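Local coordinates for McyG protein (PDB 4R0M), which probably activates phenylalanine-like substrates as aminoacyl adenylates and hands them to the adjoining carrier domain during microcystin assembly, at residues N198-T203 against L233-V238; I270-N275 against V302-Q307; G342-A347 against G364-G369. All coordinates share one frame; numbering follows the deposited sequence.

Interaction 1 (N198-T203 against L233-V238); sequences NILSMT and LGIMAV
Ile199 and Ile235 meet across two helices, 196-210 and 227-240, that pack within the AMP-binding part of this ANL-type adenylation enzyme. The segment axes come within 9.8 Å and cross at -72°, steep enough to confine the touching to a small patch of branched side chains.

Ile235 can be followed outward from its backbone. Its CB is directed toward the opposing helix, and there the chain forks. CG1 stands anti to the carbonyl carbon (chi1 -67°), which leaves the short branch, CG2, anti to the backbone N. This CG2 does most of the touching: it meets CG2 of Ile199 at 3.8 Å, CD2 of Leu200 at 4.2 Å and, a little farther off, CG2 of Thr203. CG1 serves as the stem of the longer branch, and its tip, CD1, returns to the same Ile199 CG2 at 3.9 Å. The Ile199 methyl thus sits against both arms of the fork. The two isoleucines cross at about a right angle, as do Leu200 and Ile235, and it is their methyl groups that touch. Beta-branched isoleucine suits such a place because it carries a methyl close to the helix surface. Trp88 and Phe91 of helix 80-93 and Leu19 of helix 19-27 also pack on Ile235.

Thr203 serves two purposes. Its hydroxyl is hydrogen-bonded to Asp239, on the opposing helix, which satisfies a polar group in buried surroundings, while its methyl faces the backbone where the two helical segments come nearest, CA to CA: Thr203 CG2 lies 4.2 Å from Met236 CA.

Interaction 2 (I270-N275 against V302-Q307); sequences ISWSPN and VNAGEQ. With FA5 (adenosine-5'-[phenylalaninyl-phosphate]), chain C.
The carbonyl oxygen of Ala304 receives the indole N-H of Trp272, NE1 to O 2.8 Å, a nearly straight bond with 163° at the hydrogen. The oxygen lies close to the indole plane, yet the donor stands well above the carbonyl plane. Pro274 CA adds a C-H contact to this oxygen at 3.2 Å.

With CG anti to the backbone N (chi1 157°), the pyrrole edge of Trp272 is turned to the carbonyl oxygens of Val302 and Ala304, and one face to the phenylalanyl ring of the bound adenylate: CD2 of FA5 sits over the rim, 3.3 Å from Trp272 CZ2. Ala304 CB meets the same phenylalanyl ring at FA5 CE1, 3.5 Å away, and a small methyl is consistent with a pocket that here holds a phenyl group. Were Trp272 replaced by an alanine, the Ala304 oxygen would probably lose its indole donor and a gap would open beside the phenylalanyl ring.

The strands join in parallel. Val302 N bonds to Ser271 O at 2.9 Å, and Val302 O accepts Ser273 N, while the CB atoms of Trp272 and Val302 touch on one face. Asn303 ND2 reaches Asn275 OD1 only weakly, that oxygen also taking Ser309 N. At Gly305, backbone angles unfavourable to other residues let the chain turn, its N 3.0 Å from adenine N7 of FA5. The ligand lies at the carboxyl ends of parallel strands in a beta-alpha-beta unit, part of an ANL adenylation domain's acyl-adenylate pocket.

Interaction 3 (G342-A347 against G364-G369); sequences GITWSA and GKPIPG. With FA5 (adenosine-5'-[phenylalaninyl-phosphate]), chain C.
Trp345 lays the pyrrole edge of its indole against Ile367, whose CG2 lies in the ring plane, 3.4 Å from NE1 and almost as close to CD1. The two side chains run side by side, pointing the same way. Ile367 holds CG1 between its backbone N and carbonyl carbon (chi1 52°), which turns CG2 toward the indole. Phe232 and Phe300 also meet the Trp345 ring, and NE1 has a weak hydrogen bond to Thr206 of helix 196-210.

Thr344 sits on the opposite face, its methyl CG2 3.7 Å from Pro366 CA, while its hydroxyl is held by Leu363 O. Strands 341-345 and 365-366 pair antiparallel at the margin of the mixed sheet, and Ile343 and Thr344 both face Phe334 of the neighbouring strand, a classic beta bulge. Pro366 suits its non-hydrogen-bonded pairing with Thr344 in the outermost strand, where its missing N-H costs no bond to strand 341-345. Ile367 N donates to Ile343 O at 2.9 Å, and Trp345 N to Lys365 O at 3.1 Å.

The return bond, Lys365 N to Trp345 O, is weak at 3.3 Å; a water bridges the same two atoms, donating to Trp345 O at 2.7 Å. Gly364 has to be a glycine, since a CB would run into that carbonyl oxygen. Gly342 likewise has no room for a CB, which would strike Trp345 CZ2, and its N approaches FA5 CE1 to 3.5 Å.

How the interactions relate
From the N terminus the three contacts follow one another in series, none nesting within or crossing another. Interaction 1 closes first, bringing two helices together over a loop of 29 residues. Interaction 2 then joins neighbouring parallel strands of the mixed sheet through a beta-alpha-beta connection, and interaction 3, with the shortest loop and no helix or strand in it, adds the antiparallel margin of that sheet. The helices lie against the sheet: Leu233 packs on Trp272 and Ile270, and Met202 on Trp345. Val302 meets Trp345 between interactions 2 and 3, and both of these contacts border the phenylalanyl-adenylate, joining helix layer, sheet and pocket.

Interaction 1 (N198-T203 against L233-V238)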
loop_
_atom_site.group_PDB
_atom_site.type_symbol
_atom_site.label_atom_id
_atom_site.label_comp_id
_atom_site.label_asym_id
_atom_site.label_seq_id
_atom_site.Cartn_x
_atom_site.Cartn_y
_atom_site.Cartn_z
ATOM N N ASN A 198 -1.735 -18.997 1.767
ATOM C CA ASN A 198 -1.951 -17.789 0.958
ATOM C C ASN A 198 -0.647 -17.033 0.733
ATOM O O ASN A 198 -0.255 -16.772 -0.404
ATOM C CB ASN A 198 -2.966 -16.838 1.622
ATOM C CG ASN A 198 -4.409 -17.315 1.510
ATOM O OD1 ASN A 198 -5.215 -17.080 2.414
ATOM N ND2 ASN A 198 -4.745 -17.973 0.405
ATOM N N ILE A 199 0.020 -16.698 1.836
ATOM C CA ILE A 199 1.228 -15.876 1.824
ATOM C C ILE A 199 2.388 -16.570 1.100
ATOM O O ILE A 199 3.019 -15.983 0.216
ATOM C CB ILE A 199 1.633 -15.469 3.263
ATOM C CG1 ILE A 199 0.546 -14.585 3.889
ATOM C CG2 ILE A 199 2.978 -14.749 3.274
ATOM C CD1 ILE A 199 0.552 -14.557 5.404
ATOM N N LEU A 200 2.644 -17.825 1.465
ATOM C CA LEU A 200 3.776 -18.570 0.914
ATOM C C LEU A 200 3.575 -19.007 -0.533
ATOM O O LEU A 200 4.543 -19.269 -1.246
ATOM C CB LEU A 200 4.158 -19.744 1.822
ATOM C CG LEU A 200 4.623 -19.286 3.210
ATOM C CD1 LEU A 200 4.876 -20.469 4.129
ATOM C CD2 LEU A 200 5.855 -18.391 3.121
ATOM N N SER A 201 2.316 -19.062 -0.964
ATOM C CA SER A 201 1.987 -19.301 -2.365
ATOM C C SER A 201 2.248 -18.060 -3.232
ATOM O O SER A 201 2.539 -18.183 -4.424
ATOM C CB SER A 201 0.541 -19.770 -2.503
ATOM O OG SER A 201 0.351 -21.031 -1.885
HETATM N N MSE A 202 2.192 -16.873 -2.660
HETATM C CA MSE A 202 2.555 -15.672 -3.351
HETATM C C MSE A 202 4.034 -15.624 -3.413
HETATM O O MSE A 202 4.582 -15.345 -4.455
HETATM C CB MSE A 202 1.954 -14.471 -2.619
HETATM C CG MSE A 202 2.344 -13.108 -3.165
HETATM SE SE MSE A 202 4.088 -12.462 -2.628
HETATM C CE MSE A 202 4.370 -11.033 -3.834
ATOM N N THR A 203 4.679 -15.892 -2.305
ATOM C CA THR A 203 6.136 -15.843 -2.210
ATOM C C THR A 203 6.780 -16.736 -3.257
ATOM O O THR A 203 7.614 -16.277 -4.041
ATOM C CB THR A 203 6.636 -16.303 -0.827
ATOM O OG1 THR A 203 6.206 -17.638 -0.565
ATOM C CG2 THR A 203 6.091 -15.423 0.237
ATOM N N LEU A 233 8.062 -7.396 0.813
ATOM C CA LEU A 233 9.360 -6.905 1.275
ATOM C C LEU A 233 9.624 -7.252 2.740
ATOM O O LEU A 233 10.427 -6.603 3.412
ATOM C CB LEU A 233 9.492 -5.399 1.020
ATOM C CG LEU A 233 9.397 -4.960 -0.446
ATOM C CD1 LEU A 233 9.330 -3.445 -0.556
ATOM C CD2 LEU A 233 10.545 -5.511 -1.283
ATOM N N GLY A 234 8.944 -8.291 3.216
ATOM C CA GLY A 234 9.138 -8.805 4.563
ATOM C C GLY A 234 9.290 -10.310 4.533
ATOM O O GLY A 234 10.407 -10.831 4.521
ATOM N N ILE A 235 8.155 -11.003 4.497
ATOM C CA ILE A 235 8.112 -12.466 4.526
ATOM C C ILE A 235 8.817 -13.114 3.328
ATOM O O ILE A 235 9.444 -14.166 3.478
ATOM C CB ILE A 235 6.657 -12.973 4.656
ATOM C CG1 ILE A 235 6.082 -12.583 6.024
ATOM C CG2 ILE A 235 6.574 -14.482 4.450
ATOM C CD1 ILE A 235 4.569 -12.522 6.074
HETATM N N MSE A 236 8.728 -12.485 2.156
HETATM C CA MSE A 236 9.446 -12.962 0.968
HETATM C C MSE A 236 10.927 -13.024 1.234
HETATM O O MSE A 236 11.575 -14.025 0.920
HETATM C CB MSE A 236 9.166 -12.115 -0.276
HETATM C CG MSE A 236 9.736 -12.823 -1.507
HETATM SE SE MSE A 236 9.395 -11.845 -3.180
HETATM C CE MSE A 236 10.786 -10.471 -2.956
ATOM N N ALA A 237 11.468 -11.959 1.824
ATOM C CA ALA A 237 12.893 -11.880 2.118
ATOM C C ALA A 237 13.329 -12.971 3.093
ATOM O O ALA A 237 14.423 -13.521 2.966
ATOM C CB ALA A 237 13.249 -10.504 2.655
ATOM N N VAL A 238 12.462 -13.276 4.056
ATOM C CA VAL A 238 12.697 -14.363 5.006
ATOM C C VAL A 238 12.674 -15.711 4.276
ATOM O O VAL A 238 13.548 -16.551 4.493
ATOM C CB VAL A 238 11.671 -14.344 6.162
ATOM C CG1 VAL A 238 11.962 -15.451 7.166
ATOM C CG2 VAL A 238 11.681 -12.994 6.862
#

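Interaction 2 (I270-N275 against V302-Q307)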
loop_
_atom_site.group_PDB
_atom_site.type_symbol
_atom_site.label_atom_id
_atom_site.label_comp_id
_atom_site.label_asym_id
_atom_site.label_seq_id
_atom_site.Cartn_x
_atom_site.Cartn_y
_atom_site.Cartn_z
ATOM N N ILE A 270 15.932 -5.035 -5.089
ATOM C CA ILE A 270 14.467 -5.063 -5.121
ATOM C C ILE A 270 13.909 -3.962 -4.220
ATOM O O ILE A 270 14.261 -3.881 -3.040
ATOM C CB ILE A 270 13.898 -6.427 -4.655
ATOM C CG1 ILE A 270 14.457 -7.583 -5.497
ATOM C CG2 ILE A 270 12.371 -6.420 -4.698
ATOM C CD1 ILE A 270 14.208 -8.954 -4.900
ATOM N N SER A 271 13.044 -3.118 -4.778
ATOM C CA SER A 271 12.369 -2.077 -4.002
ATOM C C SER A 271 11.000 -1.745 -4.596
ATOM O O SER A 271 10.625 -2.283 -5.641
ATOM C CB SER A 271 13.239 -0.819 -3.886
ATOM O OG SER A 271 12.834 -0.038 -2.774
ATOM N N TRP A 272 10.264 -0.860 -3.923
ATOM C CA TRP A 272 8.879 -0.556 -4.290
ATOM C C TRP A 272 8.380 0.753 -3.732
ATOM O O TRP A 272 8.748 1.158 -2.624
ATOM C CB TRP A 272 7.961 -1.712 -3.871
ATOM C CG TRP A 272 6.508 -1.345 -3.668
ATOM C CD1 TRP A 272 5.596 -0.890 -4.623
ATOM C CD2 TRP A 272 5.745 -1.408 -2.416
ATOM N NE1 TRP A 272 4.367 -0.666 -4.058
ATOM C CE2 TRP A 272 4.386 -0.956 -2.740
ATOM C CE3 TRP A 272 6.040 -1.776 -1.109
ATOM C CZ2 TRP A 272 3.389 -0.884 -1.779
ATOM C CZ3 TRP A 272 5.024 -1.700 -0.149
ATOM C CH2 TRP A 272 3.732 -1.266 -0.479
ATOM N N SER A 273 7.547 1.426 -4.527
ATOM C CA SER A 273 6.734 2.559 -4.081
ATOM C C SER A 273 5.539 2.722 -5.024
ATOM O O SER A 273 5.562 2.206 -6.147
ATOM C CB SER A 273 7.558 3.849 -4.052
ATOM O OG SER A 273 7.628 4.447 -5.335
ATOM N N PRO A 274 4.483 3.431 -4.576
ATOM C CA PRO A 274 3.395 3.761 -5.497
ATOM C C PRO A 274 3.821 4.842 -6.482
ATOM O O PRO A 274 4.897 5.428 -6.335
ATOM C CB PRO A 274 2.288 4.294 -4.573
ATOM C CG PRO A 274 2.684 3.884 -3.195
ATOM C CD PRO A 274 4.181 3.886 -3.208
ATOM N N ASN A 275 2.970 5.100 -7.472
ATOM C CA ASN A 275 3.271 6.049 -8.540
ATOM C C ASN A 275 3.720 7.441 -8.082
ATOM O O ASN A 275 4.648 8.010 -8.665
ATOM C CB ASN A 275 2.085 6.166 -9.498
ATOM C CG ASN A 275 2.396 7.028 -10.704
ATOM O OD1 ASN A 275 3.034 6.577 -11.660
ATOM N ND2 ASN A 275 1.947 8.280 -10.666
ATOM N N VAL A 302 9.543 -1.830 -8.315
ATOM C CA VAL A 302 8.096 -1.948 -8.422
ATOM C C VAL A 302 7.378 -0.604 -8.309
ATOM O O VAL A 302 7.565 0.143 -7.343
ATOM C CB VAL A 302 7.540 -2.941 -7.375
ATOM C CG1 VAL A 302 6.048 -3.172 -7.578
ATOM C CG2 VAL A 302 8.292 -4.259 -7.453
ATOM N N ASN A 303 6.580 -0.304 -9.329
ATOM C CA ASN A 303 5.583 0.751 -9.270
ATOM C C ASN A 303 4.230 0.068 -9.099
ATOM O O ASN A 303 3.704 -0.519 -10.046
ATOM C CB ASN A 303 5.610 1.602 -10.548
ATOM C CG ASN A 303 4.717 2.837 -10.463
ATOM O OD1 ASN A 303 3.649 2.818 -9.853
ATOM N ND2 ASN A 303 5.155 3.917 -11.095
ATOM N N ALA A 304 3.689 0.126 -7.882
ATOM C CA ALA A 304 2.419 -0.529 -7.556
ATOM C C ALA A 304 1.744 0.093 -6.338
ATOM O O ALA A 304 2.400 0.721 -5.506
ATOM C CB ALA A 304 2.628 -2.021 -7.334
ATOM N N GLY A 305 0.435 -0.104 -6.232
ATOM C CA GLY A 305 -0.346 0.468 -5.139
ATOM C C GLY A 305 -1.437 1.404 -5.628
ATOM O O GLY A 305 -2.465 1.564 -4.972
ATOM N N GLU A 306 -1.199 2.023 -6.781
ATOM C CA GLU A 306 -2.152 2.933 -7.417
ATOM C C GLU A 306 -1.899 2.960 -8.921
ATOM O O GLU A 306 -0.897 2.416 -9.400
ATOM C CB GLU A 306 -2.040 4.349 -6.833
ATOM C CG GLU A 306 -0.736 5.069 -7.156
ATOM C CD GLU A 306 -0.672 6.482 -6.602
ATOM O OE1 GLU A 306 0.401 7.111 -6.706
ATOM O OE2 GLU A 306 -1.685 6.971 -6.060
ATOM N N GLN A 307 -2.806 3.598 -9.656
ATOM C CA GLN A 307 -2.694 3.722 -11.103
ATOM C C GLN A 307 -1.315 4.247 -11.501
ATOM O O GLN A 307 -0.803 5.191 -10.897
ATOM C CB GLN A 307 -3.807 4.624 -11.651
ATOM C CG GLN A 307 -4.003 4.540 -13.160
ATOM C CD GLN A 307 -4.603 3.226 -13.624
ATOM O OE1 GLN A 307 -5.435 2.624 -12.939
ATOM N NE2 GLN A 307 -4.192 2.779 -14.805
HETATM C C FA5 C . -2.398 -2.190 -2.065
HETATM O O FA5 C . -2.391 -0.981 -2.263
HETATM C CA FA5 C . -1.547 -3.099 -2.915
HETATM N N FA5 C . -1.856 -2.727 -4.275
HETATM C CB FA5 C . -0.046 -2.891 -2.673
HETATM C CG FA5 C . 0.964 -3.633 -3.559
HETATM C CD1 FA5 C . 0.644 -4.223 -4.782
HETATM C CD2 FA5 C . 2.294 -3.715 -3.127
HETATM C CE1 FA5 C . 1.620 -4.881 -5.542
HETATM C CE2 FA5 C . 3.279 -4.364 -3.880
HETATM C CZ FA5 C . 2.939 -4.953 -5.096
HETATM P P FA5 C . -4.803 -2.237 -0.796
HETATM O OP1 FA5 C . -4.812 -1.065 0.149
HETATM O OP2 FA5 C . -5.623 -3.454 -0.450
HETATM O OP3 FA5 C . -3.267 -2.717 -1.014
HETATM O "O5'" FA5 C . -5.301 -1.673 -2.221
HETATM C "C5'" FA5 C . -5.487 -2.510 -3.359
HETATM C "C4'" FA5 C . -6.030 -1.655 -4.493
HETATM O "O4'" FA5 C . -5.079 -0.677 -4.934
HETATM C "C3'" FA5 C . -6.355 -2.457 -5.736
HETATM O "O3'" FA5 C . -7.630 -3.092 -5.647
HETATM C "C2'" FA5 C . -6.324 -1.395 -6.811
HETATM O "O2'" FA5 C . -7.569 -0.691 -6.857
HETATM C "C1'" FA5 C . -5.250 -0.440 -6.334
HETATM N N9 FA5 C . -3.993 -0.731 -7.072
HETATM C C8 FA5 C . -2.940 -1.416 -6.589
HETATM N N7 FA5 C . -1.944 -1.510 -7.504
HETATM C C5 FA5 C . -2.361 -0.878 -8.615
HETATM C C6 FA5 C . -1.806 -0.599 -9.964
HETATM N N6 FA5 C . -0.573 -1.028 -10.317
HETATM N N1 FA5 C . -2.573 0.099 -10.835
HETATM C C2 FA5 C . -3.808 0.531 -10.503
HETATM N N3 FA5 C . -4.371 0.320 -9.298
HETATM C C4 FA5 C . -3.713 -0.368 -8.328
#

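Interaction 3 (G342-A347 against G364-G369)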
loop_
_atom_site.group_PDB
_atom_site.type_symbol
_atom_site.label_atom_id
_atom_site.label_comp_id
_atom_site.label_asym_id
_atom_site.label_seq_id
_atom_site.Cartn_x
_atom_site.Cartn_y
_atom_site.Cartn_z
ATOM N N GLY A 342 1.526 -8.255 -4.453
ATOM C CA GLY A 342 1.717 -8.551 -5.880
ATOM C C GLY A 342 1.160 -9.863 -6.399
ATOM O O GLY A 342 1.402 -10.920 -5.817
ATOM N N ILE A 343 0.407 -9.788 -7.496
ATOM C CA ILE A 343 -0.155 -10.974 -8.152
ATOM C C ILE A 343 0.195 -11.034 -9.648
ATOM O O ILE A 343 0.269 -12.122 -10.225
ATOM C CB ILE A 343 -1.683 -11.107 -7.924
ATOM C CG1 ILE A 343 -2.175 -12.499 -8.344
ATOM C CG2 ILE A 343 -2.450 -9.994 -8.631
ATOM C CD1 ILE A 343 -3.564 -12.853 -7.862
ATOM N N THR A 344 0.397 -9.870 -10.267
ATOM C CA THR A 344 0.945 -9.799 -11.623
ATOM C C THR A 344 2.205 -8.937 -11.612
ATOM O O THR A 344 2.310 -7.997 -10.825
ATOM C CB THR A 344 -0.055 -9.237 -12.667
ATOM O OG1 THR A 344 -0.249 -7.832 -12.455
ATOM C CG2 THR A 344 -1.399 -9.960 -12.613
ATOM N N TRP A 345 3.159 -9.268 -12.478
ATOM C CA TRP A 345 4.419 -8.533 -12.560
ATOM C C TRP A 345 4.775 -8.260 -13.990
ATOM O O TRP A 345 4.697 -9.153 -14.836
ATOM C CB TRP A 345 5.550 -9.311 -11.892
ATOM C CG TRP A 345 5.273 -9.706 -10.460
ATOM C CD1 TRP A 345 4.771 -10.918 -9.996
ATOM C CD2 TRP A 345 5.474 -8.893 -9.251
ATOM N NE1 TRP A 345 4.655 -10.911 -8.630
ATOM C CE2 TRP A 345 5.056 -9.728 -8.121
ATOM C CE3 TRP A 345 5.942 -7.608 -9.001
ATOM C CZ2 TRP A 345 5.114 -9.275 -6.810
ATOM C CZ3 TRP A 345 5.995 -7.162 -7.675
ATOM C CH2 TRP A 345 5.588 -7.976 -6.609
ATOM N N SER A 346 5.163 -7.020 -14.273
ATOM C CA SER A 346 5.636 -6.646 -15.599
ATOM C C SER A 346 6.998 -7.279 -15.860
ATOM O O SER A 346 7.772 -7.510 -14.927
ATOM C CB SER A 346 5.733 -5.123 -15.721
ATOM O OG SER A 346 6.226 -4.728 -16.990
ATOM N N ALA A 347 7.280 -7.560 -17.129
ATOM C CA ALA A 347 8.592 -8.051 -17.542
ATOM C C ALA A 347 9.623 -6.922 -17.538
ATOM O O ALA A 347 10.829 -7.171 -17.574
ATOM C CB ALA A 347 8.509 -8.698 -18.918
ATOM N N GLY A 364 1.670 -6.568 -16.426
ATOM C CA GLY A 364 2.256 -7.884 -16.647
ATOM C C GLY A 364 1.328 -9.068 -16.485
ATOM O O GLY A 364 0.105 -8.924 -16.473
ATOM N N LYS A 365 1.934 -10.244 -16.357
ATOM C CA LYS A 365 1.213 -11.509 -16.276
ATOM C C LYS A 365 1.173 -12.016 -14.835
ATOM O O LYS A 365 2.048 -11.676 -14.040
ATOM C CB LYS A 365 1.874 -12.549 -17.191
ATOM C CG LYS A 365 1.881 -12.171 -18.664
ATOM C CD LYS A 365 2.479 -13.275 -19.520
ATOM C CE LYS A 365 2.637 -12.830 -20.966
ATOM N NZ LYS A 365 3.162 -13.926 -21.829
ATOM N N PRO A 366 0.162 -12.838 -14.493
ATOM C CA PRO A 366 0.035 -13.359 -13.135
ATOM C C PRO A 366 1.101 -14.392 -12.776
ATOM O O PRO A 366 1.630 -15.077 -13.656
ATOM C CB PRO A 366 -1.343 -14.020 -13.144
ATOM C CG PRO A 366 -1.540 -14.431 -14.559
ATOM C CD PRO A 366 -0.931 -13.317 -15.360
ATOM N N ILE A 367 1.393 -14.491 -11.482
ATOM C CA ILE A 367 2.341 -15.466 -10.948
ATOM C C ILE A 367 1.867 -16.900 -11.194
ATOM O O ILE A 367 0.668 -17.129 -11.391
ATOM C CB ILE A 367 2.576 -15.263 -9.429
ATOM C CG1 ILE A 367 1.245 -15.224 -8.661
ATOM C CG2 ILE A 367 3.387 -14.002 -9.179
ATOM C CD1 ILE A 367 1.376 -15.435 -7.166
ATOM N N PRO A 368 2.809 -17.867 -11.209
ATOM C CA PRO A 368 2.436 -19.278 -11.173
ATOM C C PRO A 368 1.471 -19.570 -10.020
ATOM O O PRO A 368 1.691 -19.112 -8.896
ATOM C CB PRO A 368 3.773 -19.982 -10.945
ATOM C CG PRO A 368 4.769 -19.095 -11.606
ATOM C CD PRO A 368 4.258 -17.689 -11.440
ATOM N N GLY A 369 0.406 -20.312 -10.317
ATOM C CA GLY A 369 -0.631 -20.624 -9.335
ATOM C C GLY A 369 -1.841 -19.710 -9.428
ATOM O O GLY A 369 -2.900 -20.019 -8.883
HETATM C C FA5 C . -2.398 -2.190 -2.065
HETATM O O FA5 C . -2.391 -0.981 -2.263
HETATM C CA FA5 C . -1.547 -3.099 -2.915
HETATM N N FA5 C . -1.856 -2.727 -4.275
HETATM C CB FA5 C . -0.046 -2.891 -2.673
HETATM C CG FA5 C . 0.964 -3.633 -3.559
HETATM C CD1 FA5 C . 0.644 -4.223 -4.782
HETATM C CD2 FA5 C . 2.294 -3.715 -3.127
HETATM C CE1 FA5 C . 1.620 -4.881 -5.542
HETATM C CE2 FA5 C . 3.279 -4.364 -3.880
HETATM C CZ FA5 C . 2.939 -4.953 -5.096
HETATM P P FA5 C . -4.803 -2.237 -0.796
HETATM O OP1 FA5 C . -4.812 -1.065 0.149
HETATM O OP2 FA5 C . -5.623 -3.454 -0.450
HETATM O OP3 FA5 C . -3.267 -2.717 -1.014
HETATM O "O5'" FA5 C . -5.301 -1.673 -2.221
HETATM C "C5'" FA5 C . -5.487 -2.510 -3.359
HETATM C "C4'" FA5 C . -6.030 -1.655 -4.493
HETATM O "O4'" FA5 C . -5.079 -0.677 -4.934
HETATM C "C3'" FA5 C . -6.355 -2.457 -5.736
HETATM O "O3'" FA5 C . -7.630 -3.092 -5.647
HETATM C "C2'" FA5 C . -6.324 -1.395 -6.811
HETATM O "O2'" FA5 C . -7.569 -0.691 -6.857
HETATM C "C1'" FA5 C . -5.250 -0.440 -6.334
HETATM N N9 FA5 C . -3.993 -0.731 -7.072
HETATM C C8 FA5 C . -2.940 -1.416 -6.589
HETATM N N7 FA5 C . -1.944 -1.510 -7.504
HETATM C C5 FA5 C . -2.361 -0.878 -8.615
HETATM C C6 FA5 C . -1.806 -0.599 -9.964
HETATM N N6 FA5 C . -0.573 -1.028 -10.317
HETATM N N1 FA5 C . -2.573 0.099 -10.835
HETATM C C2 FA5 C . -3.808 0.531 -10.503
HETATM N N3 FA5 C . -4.371 0.320 -9.298
HETATM C C4 FA5 C . -3.713 -0.368 -8.328
HETATM O O HOH W 1 5.013 -10.257 -17.272
#